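Local structure of putative lipoprotein (Parabacteroides distasonis ATCC 8503, 3JX8) at residues 20-25 with 93-98; 196-201 with 214-219. The protein is of unproven function but is a putative lipoprotein with an adhesin-like head domain, possibly acting in cell adhesion or lipid binding. All coordinates share one frame; numbering follows the deposited sequence.

Interaction 1 (20-25 with 93-98); sequences ISDYDE and SNSKEL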
ATOM      1  N   ILE A  20      -2.609  36.341  -0.752  1.00 28.60           N
ATOM      2  CA  ILE A  20      -1.580  35.331  -0.792  1.00 28.67           C
ATOM      3  C   ILE A  20      -0.477  35.653  -1.807  1.00 28.85           C
ATOM      4  O   ILE A  20      -0.727  36.289  -2.804  1.00 29.07           O
ATOM      5  CB  ILE A  20      -2.177  33.946  -1.136  1.00 28.31           C
ATOM      6  CG1 ILE A  20      -2.880  33.953  -2.490  1.00 29.01           C
ATOM      7  CG2 ILE A  20      -3.150  33.495  -0.085  1.00 27.08           C
ATOM      8  CD1 ILE A  20      -3.012  32.527  -3.079  1.00 28.46           C
ATOM      9  N   SER A  21       0.739  35.183  -1.544  1.00 29.13           N
ATOM     10  CA  SER A  21       1.791  35.114  -2.568  1.00 29.49           C
ATOM     11  C   SER A  21       1.569  33.890  -3.425  1.00 29.13           C
ATOM     12  O   SER A  21       0.780  33.005  -3.086  1.00 28.65           O
ATOM     13  CB  SER A  21       3.164  34.891  -1.943  1.00 29.60           C
ATOM     14  OG  SER A  21       3.394  35.808  -0.908  1.00 32.44           O
ATOM     15  N   ASP A  22       2.350  33.817  -4.497  1.00 28.51           N
ATOM     16  CA  ASP A  22       2.384  32.641  -5.323  1.00 28.11           C
ATOM     17  C   ASP A  22       2.808  31.424  -4.529  1.00 27.26           C
ATOM     18  O   ASP A  22       3.479  31.529  -3.513  1.00 26.87           O
ATOM     19  CB  ASP A  22       3.355  32.808  -6.497  1.00 28.47           C
ATOM     20  CG  ASP A  22       3.127  31.763  -7.592  1.00 28.60           C
ATOM     21  OD1 ASP A  22       1.964  31.422  -7.869  1.00 29.69           O
ATOM     22  OD2 ASP A  22       4.098  31.296  -8.177  1.00 28.47           O
ATOM     23  N   TYR A  23       2.393  30.271  -5.022  1.00 26.51           N
ATOM     24  CA  TYR A  23       2.726  29.007  -4.416  1.00 26.10           C
ATOM     25  C   TYR A  23       2.854  28.008  -5.533  1.00 25.80           C
ATOM     26  O   TYR A  23       2.239  28.159  -6.567  1.00 25.58           O
ATOM     27  CB  TYR A  23       1.625  28.587  -3.423  1.00 26.00           C
ATOM     28  CG  TYR A  23       0.223  28.456  -4.015  1.00 24.50           C
ATOM     29  CD1 TYR A  23      -0.211  27.260  -4.568  1.00 24.36           C
ATOM     30  CD2 TYR A  23      -0.677  29.535  -3.998  1.00 24.04           C
ATOM     31  CE1 TYR A  23      -1.501  27.130  -5.091  1.00 25.54           C
ATOM     32  CE2 TYR A  23      -1.980  29.407  -4.498  1.00 25.48           C
ATOM     33  CZ  TYR A  23      -2.383  28.202  -5.047  1.00 26.04           C
ATOM     34  OH  TYR A  23      -3.658  28.066  -5.555  1.00 27.18           O
ATOM     35  N   ASP A  24       3.677  27.001  -5.317  1.00 26.28           N
ATOM     36  CA  ASP A  24       3.839  25.924  -6.269  1.00 27.11           C
ATOM     37  C   ASP A  24       3.427  24.597  -5.667  1.00 27.12           C
ATOM     38  O   ASP A  24       3.577  23.556  -6.287  1.00 27.54           O
ATOM     39  CB  ASP A  24       5.283  25.863  -6.777  1.00 27.36           C
ATOM     40  CG  ASP A  24       6.295  25.542  -5.694  1.00 28.48           C
ATOM     41  OD1 ASP A  24       5.919  25.255  -4.528  1.00 29.42           O
ATOM     42  OD2 ASP A  24       7.504  25.577  -6.018  1.00 32.23           O
ATOM     43  N   GLU A  25       2.890  24.643  -4.456  1.00 27.55           N
ATOM     44  CA  GLU A  25       2.511  23.436  -3.744  1.00 27.71           C
ATOM     45  C   GLU A  25       1.275  23.709  -2.877  1.00 26.35           C
ATOM     46  O   GLU A  25       1.108  24.826  -2.366  1.00 26.39           O
ATOM     47  CB  GLU A  25       3.717  23.004  -2.938  1.00 28.61           C
ATOM     48  CG  GLU A  25       3.524  21.787  -2.115  1.00 33.42           C
ATOM     49  CD  GLU A  25       4.795  21.386  -1.370  1.00 39.55           C
ATOM     50  OE1 GLU A  25       5.919  21.580  -1.947  1.00 40.81           O
ATOM     51  OE2 GLU A  25       4.637  20.870  -0.220  1.00 40.15           O
ATOM     52  N   SER A  93      -8.860  28.876  -6.187  1.00 22.72           N
ATOM     53  CA  SER A  93      -7.517  29.447  -6.108  1.00 22.50           C
ATOM     54  C   SER A  93      -6.764  29.242  -7.394  1.00 22.55           C
ATOM     55  O   SER A  93      -7.112  28.365  -8.177  1.00 22.73           O
ATOM     56  CB  SER A  93      -6.739  28.857  -4.918  1.00 22.45           C
ATOM     57  OG  SER A  93      -5.556  29.585  -4.644  1.00 20.84           O
ATOM     58  N   ASN A  94      -5.757  30.076  -7.615  1.00 22.58           N
ATOM     59  CA  ASN A  94      -4.829  29.885  -8.701  1.00 23.05           C
ATOM     60  C   ASN A  94      -3.408  30.328  -8.361  1.00 23.41           C
ATOM     61  O   ASN A  94      -3.178  31.115  -7.429  1.00 24.02           O
ATOM     62  CB  ASN A  94      -5.343  30.560  -9.963  1.00 23.93           C
ATOM     63  CG  ASN A  94      -5.547  32.057  -9.797  1.00 23.69           C
ATOM     64  OD1 ASN A  94      -4.597  32.841  -9.882  1.00 25.75           O
ATOM     65  ND2 ASN A  94      -6.782  32.452  -9.597  1.00 19.43           N
ATOM     66  N   SER A  95      -2.455  29.767  -9.088  1.00 23.68           N
ATOM     67  CA  SER A  95      -1.038  30.130  -8.950  1.00 23.81           C
ATOM     68  C   SER A  95      -0.413  29.886 -10.300  1.00 24.60           C
ATOM     69  O   SER A  95      -1.091  29.393 -11.219  1.00 23.77           O
ATOM     70  CB  SER A  95      -0.324  29.303  -7.882  1.00 24.00           C
ATOM     71  OG  SER A  95      -0.192  27.956  -8.283  1.00 22.92           O
ATOM     72  N   LYS A  96       0.867  30.225 -10.432  1.00 25.53           N
ATOM     73  CA  LYS A  96       1.522  30.105 -11.728  1.00 26.95           C
ATOM     74  C   LYS A  96       1.698  28.638 -12.105  1.00 27.32           C
ATOM     75  O   LYS A  96       1.489  28.272 -13.255  1.00 28.07           O
ATOM     76  CB  LYS A  96       2.850  30.863 -11.742  1.00 27.76           C
ATOM     77  CG  LYS A  96       2.712  32.364 -11.312  1.00 30.82           C
ATOM     78  CD  LYS A  96       2.695  33.353 -12.470  1.00 36.01           C
ATOM     79  CE  LYS A  96       2.012  34.735 -12.146  1.00 38.02           C
ATOM     80  NZ  LYS A  96       2.239  35.259 -10.747  1.00 39.43           N
ATOM     81  N   GLU A  97       2.020  27.788 -11.133  1.00 27.65           N
ATOM     82  CA  GLU A  97       2.287  26.373 -11.400  1.00 27.82           C
ATOM     83  C   GLU A  97       1.965  25.541 -10.166  1.00 27.54           C
ATOM     84  O   GLU A  97       2.161  26.012  -9.047  1.00 27.65           O
ATOM     85  CB  GLU A  97       3.764  26.217 -11.724  1.00 27.81           C
ATOM     86  CG  GLU A  97       4.238  24.795 -11.973  1.00 30.86           C
ATOM     87  CD  GLU A  97       5.741  24.731 -12.260  1.00 34.28           C
ATOM     88  OE1 GLU A  97       6.429  25.754 -12.005  1.00 36.45           O
ATOM     89  OE2 GLU A  97       6.229  23.670 -12.727  1.00 34.05           O
ATOM     90  N   LEU A  98       1.506  24.308 -10.371  1.00 26.84           N
ATOM     91  CA  LEU A  98       1.289  23.375  -9.266  1.00 26.46           C
ATOM     92  C   LEU A  98       2.146  22.144  -9.484  1.00 26.12           C
ATOM     93  O   LEU A  98       1.834  21.295 -10.319  1.00 25.84           O
ATOM     94  CB  LEU A  98      -0.176  22.979  -9.171  1.00 26.48           C
ATOM     95  CG  LEU A  98      -0.561  21.987  -8.064  1.00 25.85           C
ATOM     96  CD1 LEU A  98      -0.255  22.564  -6.647  1.00 24.48           C
ATOM     97  CD2 LEU A  98      -2.013  21.637  -8.247  1.00 23.98           C
TER
HETATM   98  O   HOH W   1       3.733  28.710  -8.912  1.00 25.06           O

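Interaction 2 (196-201 with 214-219); sequences QARKAE and ATQILD. With SO4 (sulfate ion), chain I.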
ATOM      1  N   GLN A 196      -3.529   5.413 -23.973  1.00 27.85           N
ATOM      2  CA  GLN A 196      -2.625   4.717 -24.866  1.00 27.52           C
ATOM      3  C   GLN A 196      -1.167   4.980 -24.517  1.00 26.80           C
ATOM      4  O   GLN A 196      -0.654   6.073 -24.720  1.00 26.82           O
ATOM      5  CB  GLN A 196      -2.894   5.123 -26.313  1.00 27.28           C
ATOM      6  CG  GLN A 196      -2.138   4.303 -27.321  1.00 29.81           C
ATOM      7  CD  GLN A 196      -2.157   4.937 -28.700  1.00 33.18           C
ATOM      8  OE1 GLN A 196      -2.833   4.467 -29.587  1.00 33.43           O
ATOM      9  NE2 GLN A 196      -1.437   6.031 -28.860  1.00 37.30           N
ATOM     10  N   ALA A 197      -0.514   3.944 -24.015  1.00 26.48           N
ATOM     11  CA  ALA A 197       0.900   3.968 -23.686  1.00 26.28           C
ATOM     12  C   ALA A 197       1.702   3.246 -24.755  1.00 26.42           C
ATOM     13  O   ALA A 197       1.278   2.210 -25.271  1.00 26.08           O
ATOM     14  CB  ALA A 197       1.136   3.298 -22.363  1.00 25.81           C
ATOM     15  N   ARG A 198       2.885   3.769 -25.068  1.00 26.38           N
ATOM     16  CA  ARG A 198       3.816   3.009 -25.891  1.00 26.54           C
ATOM     17  C   ARG A 198       4.437   1.879 -25.061  1.00 26.06           C
ATOM     18  O   ARG A 198       4.418   0.729 -25.482  1.00 25.87           O
ATOM     19  CB  ARG A 198       4.891   3.906 -26.511  1.00 26.56           C
ATOM     20  CG  ARG A 198       5.852   3.129 -27.401  1.00 26.87           C
ATOM     21  CD  ARG A 198       6.845   4.052 -28.113  1.00 27.25           C
ATOM     22  NE  ARG A 198       7.697   4.741 -27.138  1.00 29.90           N
ATOM     23  CZ  ARG A 198       8.829   4.273 -26.614  1.00 31.79           C
ATOM     24  NH1 ARG A 198       9.326   3.093 -26.975  1.00 33.77           N
ATOM     25  NH2 ARG A 198       9.478   4.997 -25.705  1.00 32.56           N
ATOM     26  N   LYS A 199       5.017   2.240 -23.914  1.00 25.73           N
ATOM     27  CA  LYS A 199       5.559   1.288 -22.965  1.00 25.91           C
ATOM     28  C   LYS A 199       4.850   1.428 -21.627  1.00 25.02           C
ATOM     29  O   LYS A 199       4.660   2.540 -21.134  1.00 24.83           O
ATOM     30  CB  LYS A 199       7.044   1.530 -22.745  1.00 26.64           C
ATOM     31  CG  LYS A 199       7.871   1.504 -24.039  1.00 30.85           C
ATOM     32  CD  LYS A 199       9.365   1.116 -23.825  1.00 34.40           C
ATOM     33  CE  LYS A 199      10.164   2.120 -22.994  1.00 37.18           C
ATOM     34  NZ  LYS A 199      11.668   1.887 -23.044  1.00 39.24           N
ATOM     35  N   ALA A 200       4.471   0.308 -21.034  1.00 24.19           N
ATOM     36  CA  ALA A 200       3.863   0.307 -19.705  1.00 23.82           C
ATOM     37  C   ALA A 200       4.423  -0.802 -18.820  1.00 24.17           C
ATOM     38  O   ALA A 200       4.676  -1.945 -19.273  1.00 23.86           O
ATOM     39  CB  ALA A 200       2.380   0.171 -19.802  1.00 22.64           C
ATOM     40  N   GLU A 201       4.577  -0.454 -17.547  1.00 24.36           N
ATOM     41  CA  GLU A 201       4.892  -1.400 -16.478  1.00 25.16           C
ATOM     42  C   GLU A 201       3.709  -1.468 -15.512  1.00 24.46           C
ATOM     43  O   GLU A 201       3.234  -0.428 -15.040  1.00 24.10           O
ATOM     44  CB  GLU A 201       6.101  -0.896 -15.712  1.00 25.23           C
ATOM     45  CG  GLU A 201       6.654  -1.910 -14.750  1.00 31.94           C
ATOM     46  CD  GLU A 201       7.726  -1.326 -13.834  1.00 38.91           C
ATOM     47  OE1 GLU A 201       8.380  -0.342 -14.288  1.00 45.16           O
ATOM     48  OE2 GLU A 201       7.895  -1.848 -12.685  1.00 38.62           O
ATOM     49  N   ALA A 214      -1.112  -0.813 -23.987  1.00 23.71           N
ATOM     50  CA  ALA A 214       0.293  -0.585 -24.327  1.00 23.82           C
ATOM     51  C   ALA A 214       0.469  -1.062 -25.760  1.00 23.47           C
ATOM     52  O   ALA A 214      -0.006  -2.130 -26.131  1.00 23.87           O
ATOM     53  CB  ALA A 214       1.254  -1.337 -23.369  1.00 22.78           C
ATOM     54  N   THR A 215       1.129  -0.257 -26.568  1.00 23.54           N
ATOM     55  CA  THR A 215       1.286  -0.579 -27.988  1.00 24.06           C
ATOM     56  C   THR A 215       2.586  -1.314 -28.295  1.00 24.76           C
ATOM     57  O   THR A 215       2.614  -2.123 -29.212  1.00 25.37           O
ATOM     58  CB  THR A 215       1.164   0.676 -28.870  1.00 23.31           C
ATOM     59  OG1 THR A 215       2.237   1.565 -28.566  1.00 21.82           O
ATOM     60  CG2 THR A 215      -0.187   1.378 -28.619  1.00 22.23           C
ATOM     61  N   GLN A 216       3.645  -1.074 -27.532  1.00 25.25           N
ATOM     62  CA  GLN A 216       4.938  -1.672 -27.868  1.00 26.15           C
ATOM     63  C   GLN A 216       5.497  -2.654 -26.827  1.00 25.22           C
ATOM     64  O   GLN A 216       5.843  -3.771 -27.167  1.00 25.16           O
ATOM     65  CB  GLN A 216       5.919  -0.558 -28.113  1.00 27.01           C
ATOM     66  CG  GLN A 216       7.222  -1.009 -28.690  1.00 31.06           C
ATOM     67  CD  GLN A 216       8.146   0.167 -28.864  1.00 36.18           C
ATOM     68  OE1 GLN A 216       7.791   1.160 -29.515  1.00 38.27           O
ATOM     69  NE2 GLN A 216       9.324   0.083 -28.256  1.00 38.90           N
ATOM     70  N   ILE A 217       5.596  -2.219 -25.577  1.00 24.58           N
ATOM     71  CA  ILE A 217       6.164  -3.028 -24.500  1.00 23.90           C
ATOM     72  C   ILE A 217       5.222  -3.001 -23.290  1.00 24.04           C
ATOM     73  O   ILE A 217       4.755  -1.935 -22.879  1.00 23.41           O
ATOM     74  CB  ILE A 217       7.529  -2.453 -24.024  1.00 24.05           C
ATOM     75  CG1 ILE A 217       8.554  -2.420 -25.161  1.00 24.30           C
ATOM     76  CG2 ILE A 217       8.087  -3.244 -22.869  1.00 21.58           C
ATOM     77  CD1 ILE A 217       8.958  -3.788 -25.652  1.00 22.98           C
ATOM     78  N   LEU A 218       4.967  -4.174 -22.723  1.00 23.51           N
ATOM     79  CA  LEU A 218       4.173  -4.326 -21.514  1.00 23.18           C
ATOM     80  C   LEU A 218       4.909  -5.265 -20.575  1.00 23.65           C
ATOM     81  O   LEU A 218       5.226  -6.411 -20.926  1.00 23.27           O
ATOM     82  CB  LEU A 218       2.762  -4.865 -21.788  1.00 22.81           C
ATOM     83  CG  LEU A 218       1.872  -5.146 -20.564  1.00 23.01           C
ATOM     84  CD1 LEU A 218       1.642  -3.840 -19.709  1.00 18.17           C
ATOM     85  CD2 LEU A 218       0.526  -5.764 -21.033  1.00 20.47           C
ATOM     86  N   ASP A 219       5.168  -4.769 -19.383  1.00 23.63           N
ATOM     87  CA  ASP A 219       5.817  -5.533 -18.346  1.00 25.72           C
ATOM     88  C   ASP A 219       4.750  -5.729 -17.265  1.00 24.92           C
ATOM     89  O   ASP A 219       4.317  -4.764 -16.612  1.00 25.70           O
ATOM     90  CB  ASP A 219       7.032  -4.709 -17.917  1.00 27.40           C
ATOM     91  CG  ASP A 219       7.832  -5.337 -16.837  1.00 34.27           C
ATOM     92  OD1 ASP A 219       7.576  -6.505 -16.464  1.00 42.19           O
ATOM     93  OD2 ASP A 219       8.757  -4.629 -16.348  1.00 43.66           O
TER
HETATM   94  S   SO4 I  15      12.878   2.929 -25.818  0.60 61.83           S
HETATM   95  O1  SO4 I  15      12.257   1.647 -25.530  0.60 61.38           O
HETATM   96  O2  SO4 I  15      13.159   3.625 -24.563  0.60 60.79           O
HETATM   97  O3  SO4 I  15      14.084   2.692 -26.593  0.60 61.41           O
HETATM   98  O4  SO4 I  15      12.004   3.727 -26.650  0.60 61.17           O

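Interaction 1 (20-25 with 93-98)
Tyr23 lies with one face of its ring against Ser95, whose CB sits 3.6 Å from the ring centroid and 7° off the ring normal, a CH-pi contact almost over the middle of the ring; a chi1 of 58°, with CG between the backbone N and the carbonyl carbon, carries the ring there. The phenol end continues toward Ser93: Tyr23 OH donates to Ser93 OG at 2.6 Å, near the plane of the ring, so one bond at the hydroxyl and one contact on the face together fix how the ring is turned. Beside it, the Asp22 carboxylate reaches over the end of strand 89-95, where Lys96 N gives a nearly straight bond (165°) to the syn side of Asp22 OD1 at 3.0 Å. In this way the loop that precedes strand 25-29 crosses the chain just as it leaves strand 89-95 and turns toward strand 100-104, close to the N-terminal end of the right-handed beta-helix expected of this pectate-lyase-like clan. A water joins Asp22 OD2, Tyr23 O and Glu97 N, accepting from Glu97 N at 3.0 Å. Further along, Asp24 CA points its hydrogen at Glu97 O, 3.2 Å away. Second-shell residues hold the serines: Ser95 OG, whose weak links to Tyr23 O and Glu97 O compete for one proton, has a stronger partner in Tyr36 OH, and Ser93 OG also bonds to Tyr44 O. Leu66 packs against Tyr23 and Ser93.

Interaction 2 (196-201 with 214-219)
With its CG opposite the backbone N (chi1 -179°) and a bend at chi3 (63°), Arg198 runs side by side with Gln216, its CG and CD against the Gln216 side chain, and brings its guanidinium round to a sulfate probably taken from the crystallisation liquor. Lys199 approaches the same ion after its own bend at chi3 (-65°): NZ bonds to sulfate O1 at 2.6 Å and to O2, whereas Arg198 NH1 and NH2 make only weak bonds to O4. The guanidinium has a stronger partner in Asp178, a salt bridge through Arg198 NE. Lys199 CD meanwhile lies 3.9 Å from Ile217 CG1. Beneath these side chains Arg198 O accepts from Gln216 N at 2.8 Å and from Ile217 N at 3.2 Å, where a beta bulge shifts the register by one. Beyond it the parallel pairing runs on, Ala200 N to Ile217 O at 2.9 Å and Asp219 N to Ala200 O at 2.9 Å. On the buried face Ala200 CB meets Ala214 CB at 4.0 Å and Leu218 CD1. Matched corners in consecutive chain turns, stacked in parallel with Ala200, Ala214 and Leu218 turned to the interior, are characteristic of a beta-helix.

From the N terminus, the chain passes strand 13-17 and enters 20-25, which waits for 93-98 to close a loop of 67 residues; that loop holds the antiparallel hairpin 57-62 and 65-70 as well as strands 33-38 and 44-50. Interaction 1 is complete before interaction 2 begins, so the two follow in series and neither nest nor cross. Repeated parallel turns separate them, until 196-201 meets 214-219 across just 12 residues. The long closure ties the strand-rich N-terminal part, with its antiparallel pairs, to the start of the parallel turns; the short one joins neighbouring turns near the C-terminal end. Their centres are 34 Å apart, yet both reach the sheet containing strands 25-29, 200-205 and 217-223.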